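Local coordinates for protein putative 6-phosphogluconolactonase (Neisseria gonorrhoeae, PDB 3LHI) that probably hydrolyses 6-phosphogluconolactone to 6-phosphogluconate, the second step of the oxidative pentose phosphate pathway, at residues Ala142-Ile155 against Thr166-Leu180. Numbering follows the deposited sequence.
With EDO (1,2-ethanediol), chain B.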
ATOM      1  N   ALA A 142       4.446  -1.575  -3.600  1.00 10.76           N
ATOM      2  CA  ALA A 142       4.914  -0.675  -2.553  1.00 10.61           C
ATOM      3  C   ALA A 142       6.048   0.181  -3.122  1.00 10.67           C
ATOM      4  O   ALA A 142       5.847   0.729  -4.205  1.00 11.64           O
ATOM      5  CB  ALA A 142       5.233  -1.472  -1.277  1.00 11.74           C
ATOM      6  N   SER A 143       7.157   0.358  -2.412  1.00 10.87           N
ATOM      7  CA  SER A 143       8.328   0.939  -3.028  1.00  9.64           C
ATOM      8  C   SER A 143       9.433  -0.126  -3.047  1.00 10.16           C
ATOM      9  O   SER A 143      10.625   0.203  -2.911  1.00 11.26           O
ATOM     10  CB  SER A 143       8.756   2.252  -2.378  1.00 10.58           C
ATOM     11  OG  SER A 143       7.997   3.368  -2.860  1.00 11.39           O
ATOM     12  N   ILE A 144       9.058  -1.367  -3.356  1.00 11.46           N
ATOM     13  CA  ILE A 144      10.029  -2.430  -3.599  1.00 11.34           C
ATOM     14  C   ILE A 144      10.312  -2.441  -5.110  1.00 12.12           C
ATOM     15  O   ILE A 144       9.632  -3.073  -5.897  1.00 13.06           O
ATOM     16  CB  ILE A 144       9.530  -3.781  -3.109  1.00 11.26           C
ATOM     17  CG1 ILE A 144       9.137  -3.687  -1.645  1.00 12.49           C
ATOM     18  CG2 ILE A 144      10.618  -4.837  -3.355  1.00 12.83           C
ATOM     19  CD1 ILE A 144       8.433  -4.980  -1.094  1.00 15.05           C
ATOM     20  N   PHE A 145      11.268  -1.615  -5.477  1.00 12.16           N
ATOM     21  CA  PHE A 145      11.644  -1.401  -6.858  1.00 12.66           C
ATOM     22  C   PHE A 145      12.773  -2.381  -7.278  1.00 12.23           C
ATOM     23  O   PHE A 145      13.688  -2.623  -6.494  1.00 13.35           O
ATOM     24  CB  PHE A 145      12.162   0.020  -7.047  1.00 13.79           C
ATOM     25  CG  PHE A 145      11.076   1.073  -7.128  1.00 12.21           C
ATOM     26  CD1 PHE A 145      10.547   1.404  -8.340  1.00 13.69           C
ATOM     27  CD2 PHE A 145      10.611   1.732  -5.981  1.00 12.62           C
ATOM     28  CE1 PHE A 145       9.540   2.389  -8.421  1.00 13.83           C
ATOM     29  CE2 PHE A 145       9.618   2.676  -6.049  1.00 12.82           C
ATOM     30  CZ  PHE A 145       9.076   3.016  -7.285  1.00 13.25           C
ATOM     31  N   PRO A 146      12.687  -2.938  -8.490  1.00 13.15           N
ATOM     32  CA  PRO A 146      13.635  -4.005  -8.866  1.00 13.88           C
ATOM     33  C   PRO A 146      15.099  -3.593  -8.937  1.00 14.85           C
ATOM     34  O   PRO A 146      15.975  -4.446  -8.738  1.00 17.26           O
ATOM     35  CB  PRO A 146      13.109  -4.461 -10.210  1.00 14.38           C
ATOM     36  CG  PRO A 146      12.374  -3.255 -10.759  1.00 14.37           C
ATOM     37  CD  PRO A 146      11.734  -2.641  -9.573  1.00 13.62           C
ATOM     38  N   LYS A 147      15.405  -2.332  -9.201  1.00 14.30           N
ATOM     39  CA  LYS A 147      16.798  -1.862  -9.243  1.00 14.77           C
ATOM     40  C   LYS A 147      17.267  -1.213  -7.952  1.00 15.19           C
ATOM     41  O   LYS A 147      18.393  -0.753  -7.846  1.00 17.30           O
ATOM     42  CB  LYS A 147      17.002  -0.878 -10.423  1.00 16.69           C
ATOM     43  CG  LYS A 147      16.676  -1.512 -11.762  1.00 21.23           C
ATOM     44  CD  LYS A 147      17.087  -0.639 -12.901  1.00 27.38           C
ATOM     45  CE  LYS A 147      16.801  -1.331 -14.267  1.00 34.41           C
ATOM     46  NZ  LYS A 147      15.869  -2.561 -14.249  1.00 41.33           N
ATOM     47  N   ALA A 148      16.419  -1.181  -6.909  1.00 13.44           N
ATOM     48  CA  ALA A 148      16.847  -0.591  -5.664  1.00 13.60           C
ATOM     49  C   ALA A 148      18.088  -1.314  -5.119  1.00 13.05           C
ATOM     50  O   ALA A 148      18.030  -2.529  -4.970  1.00 14.80           O
ATOM     51  CB  ALA A 148      15.696  -0.676  -4.604  1.00 13.92           C
ATOM     52  N   PRO A 149      19.105  -0.578  -4.666  1.00 13.97           N
ATOM     53  CA  PRO A 149      20.247  -1.281  -4.047  1.00 15.28           C
ATOM     54  C   PRO A 149      19.893  -1.969  -2.744  1.00 15.38           C
ATOM     55  O   PRO A 149      20.595  -2.874  -2.325  1.00 17.04           O
ATOM     56  CB  PRO A 149      21.233  -0.150  -3.753  1.00 18.63           C
ATOM     57  CG  PRO A 149      20.726   1.044  -4.357  1.00 23.06           C
ATOM     58  CD  PRO A 149      19.355   0.854  -4.896  1.00 16.41           C
ATOM     59  N   GLN A 150      18.793  -1.572  -2.135  1.00 13.17           N
ATOM     60  CA  GLN A 150      18.292  -2.123  -0.890  1.00 13.67           C
ATOM     61  C   GLN A 150      17.329  -3.311  -1.103  1.00 12.76           C
ATOM     62  O   GLN A 150      16.690  -3.766  -0.166  1.00 14.47           O
ATOM     63  CB  GLN A 150      17.641  -1.042  -0.019  1.00 13.46           C
ATOM     64  CG  GLN A 150      18.476   0.219   0.116  1.00 14.04           C
ATOM     65  CD  GLN A 150      18.171   1.277  -0.942  1.00 13.53           C
ATOM     66  OE1 GLN A 150      17.612   0.966  -2.007  1.00 13.18           O
ATOM     67  NE2 GLN A 150      18.524   2.525  -0.648  1.00 16.29           N
ATOM     68  N   PHE A 151      17.227  -3.824  -2.327  1.00 14.43           N
ATOM     69  CA  PHE A 151      16.278  -4.903  -2.625  1.00 13.78           C
ATOM     70  C   PHE A 151      16.495  -6.119  -1.755  1.00 13.82           C
ATOM     71  O   PHE A 151      15.539  -6.677  -1.226  1.00 12.60           O
ATOM     72  CB  PHE A 151      16.358  -5.287  -4.099  1.00 13.72           C
ATOM     73  CG  PHE A 151      15.285  -6.176  -4.568  1.00 12.73           C
ATOM     74  CD1 PHE A 151      15.356  -7.573  -4.460  1.00 14.68           C
ATOM     75  CD2 PHE A 151      14.146  -5.630  -5.109  1.00 14.80           C
ATOM     76  CE1 PHE A 151      14.297  -8.369  -4.893  1.00 15.10           C
ATOM     77  CE2 PHE A 151      13.148  -6.426  -5.540  1.00 15.87           C
ATOM     78  CZ  PHE A 151      13.176  -7.757  -5.444  1.00 14.41           C
ATOM     79  N   GLN A 152      17.734  -6.569  -1.554  1.00 13.01           N
ATOM     80  CA  GLN A 152      17.967  -7.730  -0.701  1.00 13.60           C
ATOM     81  C   GLN A 152      17.516  -7.496   0.733  1.00 14.30           C
ATOM     82  O   GLN A 152      17.005  -8.418   1.370  1.00 14.77           O
ATOM     83  CB  GLN A 152      19.443  -8.170  -0.726  1.00 14.01           C
ATOM     84  CG  GLN A 152      19.900  -8.737  -2.090  1.00 15.30           C
ATOM     85  CD  GLN A 152      19.187  -9.968  -2.447  1.00 14.95           C
ATOM     86  OE1 GLN A 152      18.519 -10.040  -3.489  1.00 16.70           O
ATOM     87  NE2 GLN A 152      19.363 -11.018  -1.618  1.00 14.37           N
ATOM     88  N   THR A 153      17.688  -6.290   1.252  1.00 12.14           N
ATOM     89  CA  THR A 153      17.150  -5.953   2.590  1.00 11.69           C
ATOM     90  C   THR A 153      15.618  -6.017   2.588  1.00 13.13           C
ATOM     91  O   THR A 153      15.032  -6.566   3.517  1.00 13.37           O
ATOM     92  CB  THR A 153      17.653  -4.591   3.079  1.00 13.83           C
ATOM     93  OG1 THR A 153      19.097  -4.613   3.160  1.00 15.81           O
ATOM     94  CG2 THR A 153      17.063  -4.192   4.449  1.00 16.12           C
ATOM     95  N   ALA A 154      14.989  -5.528   1.549  1.00 12.06           N
ATOM     96  CA  ALA A 154      13.532  -5.484   1.479  1.00 11.70           C
ATOM     97  C   ALA A 154      12.918  -6.846   1.478  1.00 12.56           C
ATOM     98  O   ALA A 154      11.793  -7.014   1.946  1.00 14.86           O
ATOM     99  CB  ALA A 154      13.078  -4.666   0.233  1.00 13.92           C
ATOM    100  N   ILE A 155      13.630  -7.839   0.937  1.00 12.09           N
ATOM    101  CA  ILE A 155      13.128  -9.215   0.861  1.00 13.27           C
ATOM    102  C   ILE A 155      13.642 -10.155   1.957  1.00 14.71           C
ATOM    103  O   ILE A 155      13.242 -11.303   1.974  1.00 17.11           O
ATOM    104  CB  ILE A 155      13.326  -9.833  -0.532  1.00 15.67           C
ATOM    105  CG1 ILE A 155      14.805 -10.140  -0.808  1.00 15.65           C
ATOM    106  CG2 ILE A 155      12.676  -8.961  -1.641  1.00 15.41           C
ATOM    107  CD1 ILE A 155      15.053 -11.022  -2.073  1.00 19.93           C
ATOM    108  N   THR A 166      14.299   2.526   0.530  1.00 11.96           N
ATOM    109  CA  THR A 166      14.659   2.109  -0.808  1.00 11.45           C
ATOM    110  C   THR A 166      14.923   3.337  -1.699  1.00 12.41           C
ATOM    111  O   THR A 166      14.395   4.434  -1.487  1.00 12.46           O
ATOM    112  CB  THR A 166      13.660   1.199  -1.491  1.00 12.28           C
ATOM    113  OG1 THR A 166      12.469   1.957  -1.726  1.00 11.65           O
ATOM    114  CG2 THR A 166      13.318  -0.031  -0.647  1.00 12.91           C
ATOM    115  N   THR A 167      15.818   3.152  -2.655  1.00 11.67           N
ATOM    116  CA  THR A 167      16.127   4.122  -3.702  1.00 12.75           C
ATOM    117  C   THR A 167      15.592   3.522  -5.011  1.00 12.89           C
ATOM    118  O   THR A 167      16.038   2.464  -5.464  1.00 14.39           O
ATOM    119  CB  THR A 167      17.668   4.326  -3.821  1.00 13.51           C
ATOM    120  OG1 THR A 167      18.189   4.730  -2.578  1.00 14.95           O
ATOM    121  CG2 THR A 167      17.981   5.352  -4.934  1.00 17.07           C
ATOM    122  N   PRO A 168      14.586   4.175  -5.667  1.00 12.06           N
ATOM    123  CA  PRO A 168      13.954   3.517  -6.781  1.00 12.01           C
ATOM    124  C   PRO A 168      14.837   3.337  -8.025  1.00 12.66           C
ATOM    125  O   PRO A 168      14.588   2.410  -8.791  1.00 13.86           O
ATOM    126  CB  PRO A 168      12.774   4.439  -7.093  1.00 14.14           C
ATOM    127  CG  PRO A 168      12.431   5.057  -5.803  1.00 14.19           C
ATOM    128  CD  PRO A 168      13.772   5.315  -5.158  1.00 12.75           C
ATOM    129  N   VAL A 169      15.734   4.305  -8.220  1.00 13.87           N
ATOM    130  CA  VAL A 169      16.673   4.397  -9.351  1.00 15.96           C
ATOM    131  C   VAL A 169      15.958   4.891 -10.592  1.00 15.76           C
ATOM    132  O   VAL A 169      16.444   5.823 -11.267  1.00 20.28           O
ATOM    133  CB  VAL A 169      17.450   3.071  -9.614  1.00 16.26           C
ATOM    134  CG1 VAL A 169      18.471   3.275 -10.803  1.00 19.83           C
ATOM    135  CG2 VAL A 169      18.212   2.653  -8.355  1.00 17.03           C
ATOM    136  N   THR A 170      14.824   4.287 -10.923  1.00 14.53           N
ATOM    137  CA  THR A 170      14.062   4.611 -12.110  1.00 14.68           C
ATOM    138  C   THR A 170      12.908   5.609 -11.895  1.00 15.01           C
ATOM    139  O   THR A 170      12.175   5.895 -12.809  1.00 17.85           O
ATOM    140  CB  THR A 170      13.479   3.349 -12.748  1.00 16.13           C
ATOM    141  OG1 THR A 170      12.639   2.710 -11.770  1.00 16.63           O
ATOM    142  CG2 THR A 170      14.577   2.323 -13.214  1.00 18.37           C
ATOM    143  N   ALA A 171      12.737   6.045 -10.667  1.00 15.25           N
ATOM    144  CA  ALA A 171      11.655   6.977 -10.250  1.00 15.34           C
ATOM    145  C   ALA A 171      12.238   7.869  -9.177  1.00 15.06           C
ATOM    146  O   ALA A 171      13.210   7.508  -8.502  1.00 15.28           O
ATOM    147  CB  ALA A 171      10.423   6.178  -9.748  1.00 16.17           C
ATOM    148  N   PRO A 172      11.643   9.056  -8.951  1.00 15.95           N
ATOM    149  CA  PRO A 172      12.223   9.991  -8.017  1.00 15.97           C
ATOM    150  C   PRO A 172      11.910   9.716  -6.552  1.00 13.81           C
ATOM    151  O   PRO A 172      10.888   9.108  -6.244  1.00 14.31           O
ATOM    152  CB  PRO A 172      11.616  11.330  -8.442  1.00 17.89           C
ATOM    153  CG  PRO A 172      10.335  10.972  -8.984  1.00 18.53           C
ATOM    154  CD  PRO A 172      10.553   9.678  -9.738  1.00 17.63           C
ATOM    155  N   HIS A 173      12.750  10.280  -5.708  1.00 13.67           N
ATOM    156  CA  HIS A 173      12.629  10.386  -4.279  1.00 12.98           C
ATOM    157  C   HIS A 173      13.038   9.081  -3.576  1.00 11.79           C
ATOM    158  O   HIS A 173      12.628   8.004  -3.946  1.00 12.82           O
ATOM    159  CB  HIS A 173      11.226  10.777  -3.807  1.00 13.13           C
ATOM    160  CG  HIS A 173      10.667  11.987  -4.479  1.00 14.24           C
ATOM    161  ND1 HIS A 173      11.319  13.216  -4.440  1.00 15.93           N
ATOM    162  CD2 HIS A 173       9.532  12.166  -5.208  1.00 14.50           C
ATOM    163  CE1 HIS A 173      10.567  14.098  -5.103  1.00 15.55           C
ATOM    164  NE2 HIS A 173       9.501  13.486  -5.600  1.00 15.97           N
ATOM    165  N   GLU A 174      13.816   9.227  -2.533  1.00 12.58           N
ATOM    166  CA  GLU A 174      14.052   8.127  -1.600  1.00 12.07           C
ATOM    167  C   GLU A 174      12.706   7.745  -1.029  1.00 11.97           C
ATOM    168  O   GLU A 174      11.815   8.591  -0.886  1.00 12.10           O
ATOM    169  CB  GLU A 174      15.020   8.549  -0.493  1.00 13.18           C
ATOM    170  CG  GLU A 174      16.350   9.055  -0.978  1.00 14.33           C
ATOM    171  CD  GLU A 174      17.066   8.066  -1.856  1.00 15.23           C
ATOM    172  OE1 GLU A 174      17.082   6.856  -1.524  1.00 15.58           O
ATOM    173  OE2 GLU A 174      17.664   8.470  -2.906  1.00 18.60           O
ATOM    174  N   ARG A 175      12.564   6.470  -0.680  1.00 11.32           N
ATOM    175  CA  ARG A 175      11.305   5.928  -0.216  1.00 10.46           C
ATOM    176  C   ARG A 175      11.442   5.194   1.100  1.00 10.65           C
ATOM    177  O   ARG A 175      12.530   4.638   1.423  1.00 11.59           O
ATOM    178  CB  ARG A 175      10.782   4.892  -1.226  1.00 10.49           C
ATOM    179  CG  ARG A 175      10.750   5.336  -2.674  1.00 11.56           C
ATOM    180  CD  ARG A 175       9.859   6.532  -2.882  1.00 11.60           C
ATOM    181  NE  ARG A 175       9.799   6.975  -4.287  1.00 11.61           N
ATOM    182  CZ  ARG A 175       8.942   6.529  -5.177  1.00 12.00           C
ATOM    183  NH1 ARG A 175       7.996   5.634  -4.851  1.00 12.05           N
ATOM    184  NH2 ARG A 175       8.968   7.041  -6.407  1.00 12.78           N
ATOM    185  N   ILE A 176      10.320   5.075   1.780  0.50 10.63           N
ATOM    186  CA  ILE A 176      10.179   4.151   2.879  0.50 10.32           C
ATOM    187  C   ILE A 176       9.060   3.197   2.471  0.50 10.85           C
ATOM    188  O   ILE A 176       7.973   3.656   2.108  0.50 10.26           O
ATOM    189  CB  ILE A 176       9.969   4.867   4.249  0.50 11.34           C
ATOM    190  CG1 ILE A 176       9.768   3.842   5.366  0.50 12.64           C
ATOM    191  CG2 ILE A 176       8.840   5.916   4.206  0.50 14.81           C
ATOM    192  CD1 ILE A 176       9.580   4.495   6.715  0.50 16.27           C
ATOM    193  N   SER A 177       9.335   1.882   2.530  1.00 10.40           N
ATOM    194  CA  SER A 177       8.430   0.830   2.055  1.00 10.58           C
ATOM    195  C   SER A 177       8.202  -0.215   3.101  1.00 10.12           C
ATOM    196  O   SER A 177       9.109  -0.615   3.841  1.00 11.15           O
ATOM    197  CB  SER A 177       8.988   0.137   0.855  1.00 11.04           C
ATOM    198  OG  SER A 177       8.082  -0.718   0.207  1.00 11.42           O
HETATM  199  N   MSE A 178       6.976  -0.733   3.123  1.00 10.03           N
HETATM  200  CA  MSE A 178       6.780  -2.041   3.738  1.00 10.03           C
HETATM  201  C   MSE A 178       7.704  -3.054   3.040  1.00 10.84           C
HETATM  202  O   MSE A 178       7.940  -3.035   1.820  1.00 10.94           O
HETATM  203  CB  MSE A 178       5.334  -2.470   3.575  1.00 10.30           C
HETATM  204  CG  MSE A 178       4.358  -1.793   4.528  1.00 11.26           C
HETATM  205 SE   MSE A 178       2.523  -2.297   4.329  0.75 11.58          SE
HETATM  206  CE  MSE A 178       2.601  -4.028   5.115  1.00 10.92           C
ATOM    207  N   THR A 179       8.167  -3.993   3.820  1.00 10.49           N
ATOM    208  CA  THR A 179       8.967  -5.093   3.349  1.00  9.93           C
ATOM    209  C   THR A 179       8.131  -6.231   2.810  1.00  9.35           C
ATOM    210  O   THR A 179       6.889  -6.291   3.054  1.00 10.78           O
ATOM    211  CB  THR A 179       9.872  -5.609   4.467  1.00 10.59           C
ATOM    212  OG1 THR A 179       8.988  -6.086   5.507  1.00 11.42           O
ATOM    213  CG2 THR A 179      10.854  -4.571   4.979  1.00 12.54           C
ATOM    214  N   LEU A 180       8.721  -7.163   2.088  1.00 10.80           N
ATOM    215  CA  LEU A 180       8.018  -8.352   1.668  1.00 10.65           C
ATOM    216  C   LEU A 180       7.395  -9.106   2.854  1.00 10.79           C
ATOM    217  O   LEU A 180       6.243  -9.553   2.777  1.00 11.50           O
ATOM    218  CB  LEU A 180       8.934  -9.249   0.853  1.00 11.96           C
ATOM    219  CG  LEU A 180       8.309 -10.509   0.303  1.00 13.25           C
ATOM    220  CD1 LEU A 180       7.094 -10.285  -0.581  1.00 15.11           C
ATOM    221  CD2 LEU A 180       9.395 -11.314  -0.423  1.00 16.47           C
TER
HETATM  222  C1  EDO B 232      15.863   6.900 -14.871  1.00 45.39           C
HETATM  223  O1  EDO B 232      16.393   7.939 -14.034  1.00 51.12           O
HETATM  224  C2  EDO B 232      14.377   7.168 -14.968  1.00 42.67           C
HETATM  225  O2  EDO B 232      13.608   5.987 -15.252  1.00 27.98           O
HETATM  226  O   HOH W   1      13.809  -0.058 -10.001  1.00 15.00           O
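Ser143 is held by three residues of 166-180 at the tightly packed part of the contact. Its backbone N donates to Ser177 OG at 3.0 Å, and that hydroxyl donates a hydrogen bond of its own to Met178 O. Ser143 O accepts from Thr166 OG1 at 2.8 Å, while Ser143 OG, also bonded to Asp69, accepts a hydrogen bond from Arg175 NH1, tilted out of the guanidinium plane. Phe145 stands beside this group: Pro168 CB lies 3.6 Å above the ring centre, 9° off the normal, a CH-pi contact, and Arg175 NH1 reaches the ring edge with the two planes 87° apart. Arg175 NE and NH2 both bind Pro172 O nearly in plane, which fixes the guanidinium's rotation. Strand 175-178 pairs antiparallel with 163-166 and 63-71 in the mixed sheet of this glucosamine-6-phosphate isomerase/6-phosphogluconolactonase family member, and 142-155 packs against that pairing. Gln150, bent at chi2, brings its amide onto Thr167: NE2 donates to Thr167 OG1 at 2.9 Å, almost straight at 174°, and OE1 accepts from Thr167 N, which approaches from above the carbonyl plane. Toward solvent the fit is looser. Lys147 CD comes to 3.9 Å from Thr170 CG2, water 1 bridges Lys147 N to Pro168 O, and 1,2-ethanediol, probably from the crystallisation liquor, donates from O2 to Thr170 O at 2.8 Å.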